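Local coordinates for protein phospholipase C-beta (PLC-beta) (Sepia officinalis, PDB 3QR0) that is a multidomain member of the phospholipase C-beta family, with PH, EF-hand-like, TIM-barrel-type and C2 regions and a bound calcium ion, at residues Thr246-Met249 and Phe250-Leu254; Pro269-Thr272 and Asp273-Glu277; Ala278-Asn281 and Asp282-Ala286; Gly301-Tyr304 and Phe305-Glu309. All blocks are in the same frame, centred on the assembly; numbering follows the deposited sequence.

Interaction 1: Thr246-Met249 and Phe250-Leu254; sequences TTVM and FRDFL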
loop_
_atom_site.group_PDB
_atom_site.type_symbol
_atom_site.label_atom_id
_atom_site.label_comp_id
_atom_site.label_asym_id
_atom_site.label_seq_id
_atom_site.Cartn_x
_atom_site.Cartn_y
_atom_site.Cartn_z
ATOM N N THR A 246 -33.073 -0.805 19.487
ATOM C CA THR A 246 -33.304 0.484 20.144
ATOM C C THR A 246 -32.004 1.292 20.230
ATOM O O THR A 246 -30.914 0.754 20.031
ATOM C CB THR A 246 -33.879 0.306 21.564
ATOM O OG1 THR A 246 -32.911 -0.338 22.403
ATOM C CG2 THR A 246 -35.168 -0.527 21.535
ATOM N N THR A 247 -32.134 2.584 20.528
ATOM C CA THR A 247 -30.983 3.473 20.722
ATOM C C THR A 247 -29.970 2.906 21.716
ATOM O O THR A 247 -28.768 2.914 21.457
ATOM C CB THR A 247 -31.432 4.861 21.219
ATOM O OG1 THR A 247 -32.267 5.471 20.230
ATOM C CG2 THR A 247 -30.229 5.762 21.499
ATOM N N VAL A 248 -30.465 2.401 22.840
ATOM C CA VAL A 248 -29.608 1.854 23.891
ATOM C C VAL A 248 -28.924 0.561 23.436
ATOM O O VAL A 248 -27.737 0.361 23.700
ATOM C CB VAL A 248 -30.400 1.630 25.190
ATOM C CG1 VAL A 248 -29.546 0.932 26.235
ATOM C CG2 VAL A 248 -30.892 2.967 25.727
ATOM N N MET A 249 -29.662 -0.295 22.731
ATOM C CA MET A 249 -29.083 -1.515 22.159
ATOM C C MET A 249 -27.998 -1.198 21.133
ATOM O O MET A 249 -26.981 -1.883 21.070
ATOM C CB MET A 249 -30.160 -2.378 21.499
ATOM C CG MET A 249 -31.097 -3.067 22.464
ATOM S SD MET A 249 -32.475 -3.830 21.574
ATOM C CE MET A 249 -33.550 -4.224 22.948
ATOM N N PHE A 250 -28.222 -0.166 20.322
ATOM C CA PHE A 250 -27.247 0.234 19.318
ATOM C C PHE A 250 -25.998 0.811 19.992
ATOM O O PHE A 250 -24.873 0.493 19.605
ATOM C CB PHE A 250 -27.871 1.234 18.329
ATOM C CG PHE A 250 -27.038 1.487 17.096
ATOM C CD1 PHE A 250 -26.548 0.429 16.332
ATOM C CD2 PHE A 250 -26.762 2.785 16.683
ATOM C CE1 PHE A 250 -25.784 0.665 15.196
ATOM C CE2 PHE A 250 -26.004 3.029 15.545
ATOM C CZ PHE A 250 -25.510 1.970 14.801
ATOM N N ARG A 251 -26.203 1.642 21.006
ATOM C CA ARG A 251 -25.105 2.230 21.772
ATOM C C ARG A 251 -24.193 1.149 22.358
ATOM O O ARG A 251 -22.973 1.211 22.227
ATOM C CB ARG A 251 -25.667 3.089 22.899
ATOM C CG ARG A 251 -24.614 3.849 23.710
ATOM C CD ARG A 251 -25.172 4.233 25.052
ATOM N NE ARG A 251 -25.418 3.052 25.869
ATOM C CZ ARG A 251 -26.126 3.033 26.992
ATOM N NH1 ARG A 251 -26.685 4.139 27.472
ATOM N NH2 ARG A 251 -26.277 1.892 27.645
ATOM N N ASP A 252 -24.798 0.153 22.995
ATOM C CA ASP A 252 -24.042 -0.947 23.584
ATOM C C ASP A 252 -23.345 -1.789 22.517
ATOM O O ASP A 252 -22.221 -2.235 22.727
ATOM C CB ASP A 252 -24.946 -1.805 24.471
ATOM C CG ASP A 252 -25.389 -1.072 25.729
ATOM O OD1 ASP A 252 -26.287 -1.576 26.434
ATOM O OD2 ASP A 252 -24.843 0.015 26.022
ATOM N N PHE A 253 -23.994 -1.976 21.368
ATOM C CA PHE A 253 -23.358 -2.636 20.228
ATOM C C PHE A 253 -22.088 -1.884 19.811
ATOM O O PHE A 253 -21.020 -2.480 19.678
ATOM C CB PHE A 253 -24.345 -2.737 19.058
ATOM C CG PHE A 253 -23.722 -3.140 17.752
ATOM C CD1 PHE A 253 -23.142 -4.386 17.594
ATOM C CD2 PHE A 253 -23.760 -2.285 16.660
ATOM C CE1 PHE A 253 -22.583 -4.757 16.384
ATOM C CE2 PHE A 253 -23.208 -2.655 15.449
ATOM C CZ PHE A 253 -22.620 -3.892 15.309
ATOM N N LEU A 254 -22.206 -0.572 19.624
ATOM C CA LEU A 254 -21.064 0.248 19.218
ATOM C C LEU A 254 -19.959 0.285 20.275
ATOM O O LEU A 254 -18.774 0.236 19.934
ATOM C CB LEU A 254 -21.512 1.676 18.882
ATOM C CG LEU A 254 -22.427 1.831 17.660
ATOM C CD1 LEU A 254 -22.911 3.276 17.519
ATOM C CD2 LEU A 254 -21.724 1.387 16.414
#

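Interaction 2: Pro269-Thr272 and Asp273-Glu277; sequences PLYT and DAQCE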
loop_
_atom_site.group_PDB
_atom_site.type_symbol
_atom_site.label_atom_id
_atom_site.label_comp_id
_atom_site.label_asym_id
_atom_site.label_seq_id
_atom_site.Cartn_x
_atom_site.Cartn_y
_atom_site.Cartn_z
ATOM N N PRO A 269 -13.811 8.866 22.948
ATOM C CA PRO A 269 -15.010 8.826 23.793
ATOM C C PRO A 269 -16.030 7.774 23.355
ATOM O O PRO A 269 -16.124 7.455 22.167
ATOM C CB PRO A 269 -15.596 10.236 23.647
ATOM C CG PRO A 269 -14.467 11.083 23.178
ATOM C CD PRO A 269 -13.600 10.199 22.356
ATOM N N LEU A 270 -16.773 7.235 24.319
ATOM C CA LEU A 270 -17.848 6.291 24.026
ATOM C C LEU A 270 -18.985 7.008 23.308
ATOM O O LEU A 270 -19.194 8.201 23.518
ATOM C CB LEU A 270 -18.392 5.674 25.318
ATOM C CG LEU A 270 -17.487 4.722 26.104
ATOM C CD1 LEU A 270 -18.151 4.357 27.422
ATOM C CD2 LEU A 270 -17.182 3.480 25.299
ATOM N N TYR A 271 -19.717 6.278 22.472
ATOM C CA TYR A 271 -20.963 6.791 21.903
ATOM C C TYR A 271 -21.997 7.037 23.009
ATOM O O TYR A 271 -22.103 6.251 23.956
ATOM C CB TYR A 271 -21.552 5.811 20.881
ATOM C CG TYR A 271 -20.835 5.772 19.555
ATOM C CD1 TYR A 271 -19.846 4.830 19.310
ATOM C CD2 TYR A 271 -21.158 6.668 18.537
ATOM C CE1 TYR A 271 -19.193 4.776 18.095
ATOM C CE2 TYR A 271 -20.503 6.625 17.306
ATOM C CZ TYR A 271 -19.522 5.675 17.096
ATOM O OH TYR A 271 -18.863 5.611 15.894
ATOM N N THR A 272 -22.754 8.122 22.873
ATOM C CA THR A 272 -23.823 8.462 23.809
ATOM C C THR A 272 -25.195 8.116 23.224
ATOM O O THR A 272 -25.311 7.803 22.033
ATOM C CB THR A 272 -23.805 9.965 24.141
ATOM O OG1 THR A 272 -24.106 10.723 22.961
ATOM C CG2 THR A 272 -22.439 10.392 24.694
ATOM N N ASP A 273 -26.225 8.194 24.068
ATOM C CA ASP A 273 -27.620 8.010 23.647
ATOM C C ASP A 273 -27.987 8.968 22.526
ATOM O O ASP A 273 -28.500 8.551 21.489
ATOM C CB ASP A 273 -28.593 8.268 24.807
ATOM C CG ASP A 273 -28.595 7.160 25.843
ATOM O OD1 ASP A 273 -27.760 6.241 25.741
ATOM O OD2 ASP A 273 -29.441 7.215 26.770
ATOM N N ALA A 274 -27.721 10.251 22.755
ATOM C CA ALA A 274 -28.098 11.311 21.818
ATOM C C ALA A 274 -27.443 11.131 20.448
ATOM O O ALA A 274 -28.088 11.336 19.423
ATOM C CB ALA A 274 -27.755 12.684 22.402
ATOM N N GLN A 275 -26.169 10.746 20.435
ATOM C CA GLN A 275 -25.459 10.468 19.186
ATOM C C GLN A 275 -26.053 9.272 18.448
ATOM O O GLN A 275 -26.212 9.309 17.229
ATOM C CB GLN A 275 -23.978 10.200 19.442
ATOM C CG GLN A 275 -23.190 11.411 19.918
ATOM C CD GLN A 275 -21.828 11.037 20.484
ATOM O OE1 GLN A 275 -21.456 9.861 20.530
ATOM N NE2 GLN A 275 -21.071 12.043 20.916
ATOM N N CYS A 276 -26.369 8.214 19.191
ATOM C CA CYS A 276 -26.921 6.992 18.602
ATOM C C CYS A 276 -28.340 7.179 18.065
ATOM O O CYS A 276 -28.667 6.665 16.997
ATOM C CB CYS A 276 -26.864 5.840 19.606
ATOM S SG CYS A 276 -25.180 5.262 19.870
ATOM N N GLU A 277 -29.174 7.921 18.791
ATOM C CA GLU A 277 -30.494 8.289 18.281
ATOM C C GLU A 277 -30.356 9.044 16.960
ATOM O O GLU A 277 -31.118 8.804 16.024
ATOM C CB GLU A 277 -31.255 9.149 19.294
ATOM C CG GLU A 277 -32.685 9.472 18.878
ATOM C CD GLU A 277 -33.394 10.354 19.885
ATOM O OE1 GLU A 277 -33.920 9.820 20.879
ATOM O OE2 GLU A 277 -33.428 11.585 19.677
HETATM O O HOH W 1 -19.088 10.379 22.028
#

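Interaction 3: Ala278-Asn281 and Asp282-Ala286; sequences ALIN and DYESA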
loop_
_atom_site.group_PDB
_atom_site.type_symbol
_atom_site.label_atom_id
_atom_site.label_comp_id
_atom_site.label_asym_id
_atom_site.label_seq_id
_atom_site.Cartn_x
_atom_site.Cartn_y
_atom_site.Cartn_z
ATOM N N ALA A 278 -29.370 9.936 16.891
ATOM C CA ALA A 278 -29.132 10.751 15.699
ATOM C C ALA A 278 -28.611 9.906 14.540
ATOM O O ALA A 278 -29.047 10.078 13.403
ATOM C CB ALA A 278 -28.153 11.879 16.015
ATOM N N LEU A 279 -27.678 9.000 14.822
ATOM C CA LEU A 279 -27.184 8.075 13.797
ATOM C C LEU A 279 -28.302 7.179 13.263
ATOM O O LEU A 279 -28.397 6.945 12.048
ATOM C CB LEU A 279 -26.048 7.204 14.344
ATOM C CG LEU A 279 -24.717 7.910 14.627
ATOM C CD1 LEU A 279 -23.749 6.940 15.293
ATOM C CD2 LEU A 279 -24.102 8.492 13.367
ATOM N N ILE A 280 -29.137 6.672 14.167
ATOM C CA ILE A 280 -30.269 5.833 13.771
ATOM C C ILE A 280 -31.183 6.599 12.802
ATOM O O ILE A 280 -31.584 6.061 11.769
ATOM C CB ILE A 280 -31.061 5.319 14.998
ATOM C CG1 ILE A 280 -30.246 4.251 15.731
ATOM C CG2 ILE A 280 -32.416 4.743 14.577
ATOM C CD1 ILE A 280 -30.811 3.848 17.074
ATOM N N ASN A 281 -31.484 7.857 13.130
ATOM C CA ASN A 281 -32.270 8.716 12.245
ATOM C C ASN A 281 -31.635 8.861 10.863
ATOM O O ASN A 281 -32.342 8.848 9.858
ATOM C CB ASN A 281 -32.489 10.107 12.851
ATOM C CG ASN A 281 -33.311 11.010 11.942
ATOM O OD1 ASN A 281 -34.498 10.762 11.713
ATOM N ND2 ASN A 281 -32.678 12.043 11.398
ATOM N N ASP A 282 -30.312 9.005 10.821
ATOM C CA ASP A 282 -29.582 9.085 9.556
ATOM C C ASP A 282 -29.820 7.849 8.703
ATOM O O ASP A 282 -30.168 7.959 7.538
ATOM C CB ASP A 282 -28.069 9.238 9.784
ATOM C CG ASP A 282 -27.676 10.628 10.268
ATOM O OD1 ASP A 282 -28.414 11.599 9.991
ATOM O OD2 ASP A 282 -26.610 10.748 10.921
ATOM N N TYR A 283 -29.632 6.673 9.294
ATOM C CA TYR A 283 -29.678 5.425 8.536
ATOM C C TYR A 283 -31.116 5.076 8.164
ATOM O O TYR A 283 -31.386 4.660 7.036
ATOM C CB TYR A 283 -29.017 4.276 9.313
ATOM C CG TYR A 283 -27.645 4.610 9.890
ATOM C CD1 TYR A 283 -26.716 5.344 9.159
ATOM C CD2 TYR A 283 -27.279 4.181 11.162
ATOM C CE1 TYR A 283 -25.461 5.647 9.681
ATOM C CE2 TYR A 283 -26.027 4.487 11.696
ATOM C CZ TYR A 283 -25.123 5.218 10.946
ATOM O OH TYR A 283 -23.880 5.526 11.462
ATOM N N GLU A 284 -32.033 5.267 9.111
ATOM C CA GLU A 284 -33.448 5.007 8.871
ATOM C C GLU A 284 -34.069 5.986 7.879
ATOM O O GLU A 284 -34.960 5.607 7.129
ATOM C CB GLU A 284 -34.229 5.014 10.185
ATOM C CG GLU A 284 -33.995 3.777 11.012
ATOM C CD GLU A 284 -34.470 2.515 10.306
ATOM O OE1 GLU A 284 -35.600 2.523 9.757
ATOM O OE2 GLU A 284 -33.711 1.520 10.292
ATOM N N SER A 285 -33.601 7.233 7.875
ATOM C CA SER A 285 -33.995 8.202 6.847
ATOM C C SER A 285 -33.643 7.694 5.450
ATOM O O SER A 285 -34.481 7.723 4.541
ATOM C CB SER A 285 -33.314 9.553 7.083
ATOM O OG SER A 285 -33.817 10.175 8.252
ATOM N N ALA A 286 -32.405 7.228 5.295
ATOM C CA ALA A 286 -31.912 6.697 4.021
ATOM C C ALA A 286 -32.658 5.446 3.548
ATOM O O ALA A 286 -32.908 5.288 2.355
ATOM C CB ALA A 286 -30.413 6.402 4.118
HETATM O O HOH W 2 -29.951 12.566 12.408
#

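Interaction 4: Gly301-Tyr304 and Phe305-Glu309; sequences GLLY and FLMCE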
loop_
_atom_site.group_PDB
_atom_site.type_symbol
_atom_site.label_atom_id
_atom_site.label_comp_id
_atom_site.label_asym_id
_atom_site.label_seq_id
_atom_site.Cartn_x
_atom_site.Cartn_y
_atom_site.Cartn_z
ATOM N N GLY A 301 -31.584 -0.791 7.985
ATOM C CA GLY A 301 -30.810 0.281 8.610
ATOM C C GLY A 301 -29.492 -0.209 9.185
ATOM O O GLY A 301 -28.476 0.482 9.089
ATOM N N LEU A 302 -29.508 -1.403 9.785
ATOM C CA LEU A 302 -28.287 -2.020 10.317
ATOM C C LEU A 302 -27.280 -2.322 9.214
ATOM O O LEU A 302 -26.096 -2.014 9.344
ATOM C CB LEU A 302 -28.611 -3.316 11.074
ATOM C CG LEU A 302 -27.418 -4.086 11.658
ATOM C CD1 LEU A 302 -26.660 -3.227 12.674
ATOM C CD2 LEU A 302 -27.874 -5.385 12.297
ATOM N N LEU A 303 -27.751 -2.939 8.137
ATOM C CA LEU A 303 -26.887 -3.257 6.998
ATOM C C LEU A 303 -26.280 -1.982 6.414
ATOM O O LEU A 303 -25.100 -1.954 6.061
ATOM C CB LEU A 303 -27.667 -4.022 5.921
ATOM C CG LEU A 303 -26.885 -4.489 4.687
ATOM C CD1 LEU A 303 -25.544 -5.118 5.067
ATOM C CD2 LEU A 303 -27.729 -5.466 3.880
ATOM N N TYR A 304 -27.084 -0.925 6.335
ATOM C CA TYR A 304 -26.601 0.374 5.855
ATOM C C TYR A 304 -25.446 0.861 6.739
ATOM O O TYR A 304 -24.383 1.226 6.239
ATOM C CB TYR A 304 -27.748 1.395 5.845
ATOM C CG TYR A 304 -27.395 2.743 5.252
ATOM C CD1 TYR A 304 -27.696 3.047 3.925
ATOM C CD2 TYR A 304 -26.774 3.720 6.022
ATOM C CE1 TYR A 304 -27.375 4.290 3.379
ATOM C CE2 TYR A 304 -26.447 4.966 5.481
ATOM C CZ TYR A 304 -26.756 5.243 4.168
ATOM O OH TYR A 304 -26.432 6.474 3.648
ATOM N N PHE A 305 -25.651 0.853 8.053
ATOM C CA PHE A 305 -24.590 1.234 8.992
ATOM C C PHE A 305 -23.326 0.407 8.786
ATOM O O PHE A 305 -22.220 0.944 8.736
ATOM C CB PHE A 305 -25.019 1.064 10.452
ATOM C CG PHE A 305 -23.849 1.010 11.403
ATOM C CD1 PHE A 305 -23.154 2.165 11.723
ATOM C CD2 PHE A 305 -23.410 -0.197 11.930
ATOM C CE1 PHE A 305 -22.062 2.125 12.571
ATOM C CE2 PHE A 305 -22.318 -0.243 12.782
ATOM C CZ PHE A 305 -21.645 0.914 13.100
ATOM N N LEU A 306 -23.501 -0.908 8.695
ATOM C CA LEU A 306 -22.368 -1.828 8.639
ATOM C C LEU A 306 -21.489 -1.564 7.429
ATOM O O LEU A 306 -20.288 -1.835 7.468
ATOM C CB LEU A 306 -22.839 -3.279 8.636
ATOM C CG LEU A 306 -23.438 -3.820 9.938
ATOM C CD1 LEU A 306 -24.091 -5.171 9.669
ATOM C CD2 LEU A 306 -22.381 -3.929 11.028
ATOM N N MET A 307 -22.092 -1.014 6.376
ATOM C CA MET A 307 -21.401 -0.712 5.130
ATOM C C MET A 307 -20.926 0.732 5.029
ATOM O O MET A 307 -20.200 1.052 4.104
ATOM C CB MET A 307 -22.336 -0.957 3.943
ATOM C CG MET A 307 -22.751 -2.394 3.727
ATOM S SD MET A 307 -24.134 -2.488 2.574
ATOM C CE MET A 307 -23.383 -1.885 1.060
ATOM N N CYS A 308 -21.355 1.605 5.941
ATOM C CA CYS A 308 -21.085 3.044 5.806
ATOM C C CYS A 308 -19.767 3.444 6.457
ATOM O O CYS A 308 -19.113 2.631 7.107
ATOM C CB CYS A 308 -22.245 3.879 6.361
ATOM S SG CYS A 308 -22.266 4.103 8.145
ATOM N N GLU A 309 -19.377 4.704 6.273
ATOM C CA GLU A 309 -18.104 5.209 6.797
ATOM C C GLU A 309 -17.993 5.141 8.323
ATOM O O GLU A 309 -16.895 4.979 8.850
ATOM C CB GLU A 309 -17.840 6.647 6.322
ATOM C CG GLU A 309 -17.443 6.756 4.852
ATOM C CD GLU A 309 -16.328 5.792 4.486
ATOM O OE1 GLU A 309 -15.235 5.875 5.100
ATOM O OE2 GLU A 309 -16.556 4.936 3.600
#

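Interaction 1: Thr246-Met249 and Phe250-Leu254
Val248 lays its methyl CG1 over one face of the Arg251 guanidinium in the first turns of helix 247-257, 3.7 Å from Arg251 NH2; the two side chains run alongside each other in the same direction. Arg251 bends at chi3 (67°), and its NE and NH2, the latter at 2.9 Å, grip the single oxygen OD2 of Asp252 side-on, within the guanidinium plane and from one face of the carboxylate. NH1 has a second anionic partner in Asp273. The CB of Phe250 sits 3.5 Å from Thr246 O, which also accepts from Phe250 N at 2.9 Å. With Phe250 CG anti to its own nitrogen (chi1 -168°), the ring leads away from the preceding turn, and Leu254 CD1 lies over one of its faces, towards the rim. Met249 keeps CB beside Phe250 N, but its chain, extended beyond CG, leads away from the next turn and touches Lys242. Met249 O takes Phe253 N at 3.0 Å, while Met249 N donates to Thr246 OG1 at 3.3 Å, the capping bond at the N-terminus of the helix. Two acids thus share the charge of Arg251, which should fix the rotation of the guanidinium beside the valine methyl, while Thr246 satisfies an amide of the first turn that has no preceding helical carbonyl to pair with.

Interaction 2: Pro269-Thr272 and Asp273-Glu277
Gln275 folds back from the first turn of helix 273-288 against Thr272, the residue at its N-cap. Its CB lies 3.6 Å from Thr272 OG1, and CG comes closer to the same oxygen, at 3.3 Å. The chain is extended beyond CG, which carries the amide past the threonine to the extended loop leading into the helix. There Gln275 OE1 accepts from Thr272 N at 3.2 Å; the bond is fairly straight at the hydrogen (159°), but the donor stands well above the amide plane. OE1 also touches Tyr271 CA, and the tyrosine ring is turned almost perpendicular to the amide, 89° between the planes. At the other corner Gln275 NE2 donates to a water at 2.8 Å, and this water donates in turn to Leu270 O at 2.6 Å, so both ends of the amide are tied to the incoming loop. In the reciprocal direction Gln275 N donates to Thr272 OG1 at 3.3 Å, an oxygen set between the backbone nitrogen and carbonyl carbon of its residue (chi1 65°). Cys276 N reaches Thr272 O, and Cys276 SG packs on Tyr271 CB at 3.8 Å, oblique to the ring, whose hydroxyl bonds Glu310. The paired bonds between Thr272 and Gln275 form a capping box, which closes the N-terminal end of the helix.

Interaction 3: Ala278-Asn281 and Asp282-Ala286
Regular alpha-helical bonds join Ala278 to Asp282, Leu279 to Tyr283, Ile280 to Glu284 and Asn281 to Ser285, the tightest being Glu284 N to Ile280 O at 2.8 Å. Tyr283 bends back over the preceding turn (chi1 -49°), its ring lying with one face on the backbone oxygen of Leu279, offset towards the rim. Leucine and tyrosine point the same way, side by side: Leu279 CB meets Tyr283 CE2 at 3.8 Å, and Leu279 CD2 lies 3.5 Å from Tyr283 OH. Next to them Ile280 CG2 packs on Glu284 CG at 4.0 Å; the glutamate then turns at chi2 and takes its carboxylate to Thr298 and Asn288. On the more exposed side Ser285 OG donates to Asn281 O at 2.6 Å, while Ser285 N reaches the same oxygen from the opposite face of the carbonyl plane. Lys292 NZ bonds both Asn281 OD1 and Ser285 OG, tying the pair together. One water joins Ala278 O, at 2.8 Å, to Asn281 ND2 and Asp282 OD1. Buried Ile280 and Tyr283, set against a more exposed polar side with Asn281, Asp282 and Ser285, mark an amphipathic helix whose apolar side faces helix 247-257 and strand 296-297.

Interaction 4: Gly301-Tyr304 and Phe305-Glu309
Leu302 and Leu306 form one apolar pair along helix 299-307, Leu302 CG lying 4.0 Å from Leu306 CD1, the two side chains at a slant to each other. A second pair follows one residue on, where Leu303 CD1 touches Met307 SD at 3.9 Å. Both leucines of the earlier turn have CG anti to the backbone nitrogen (chi1 -177° for Leu303), so that their ends swing forward to the next turn. Helix 230-238 covers Leu302, Leu303 and Leu306, and helix 215-225 meets Leu303 and Met307. Phe305 presents its edge to Leu302 O, and its ring stacks edge-to-face with Phe250. The side chains of Tyr304 and Cys308 touch loosely, Tyr304 CE2 to Cys308 CB at 4.4 Å, and the tyrosine ring meets Phe219 edge-to-face. Further out, Leu306 N bonds Leu302 O at 2.9 Å, but Met307 N divides itself between Leu303 O, at 3.2 Å and a bent 136°, and a weak bond to Tyr304 O. At this end of the helix, Leu306 O accepts from His747 ND1 and Asn311 ND2, and Asn312 and Asn150 bond the Glu309 carboxylate. Helix 299-307 follows helix 273-288 and short strand 296-297, an order consistent with an EF-hand-like helix-loop-helix.

In the fold
All four interactions lie in the EF-hand-like region and follow in series along the chain: interaction 1 on helix 247-257, interactions 2 and 3 at the start and middle of helix 273-288, and interaction 4 on helix 299-307. Centres of interactions 1 and 2 are about 9 Å apart, joined by the salt bridge from Arg251 to Asp273. Interactions 3 and 4 lie about 10 Å apart, with Tyr283 packed against Tyr304 and Phe305. Phe250 reaches both Ile280 and Phe305, so the three helices share one aromatic and aliphatic core. Interactions 2 and 4, about 16 Å between centres, do not touch. The calcium ligands Asn339, Glu368, Asp370 and Glu417 belong to the TIM-barrel-type region instead.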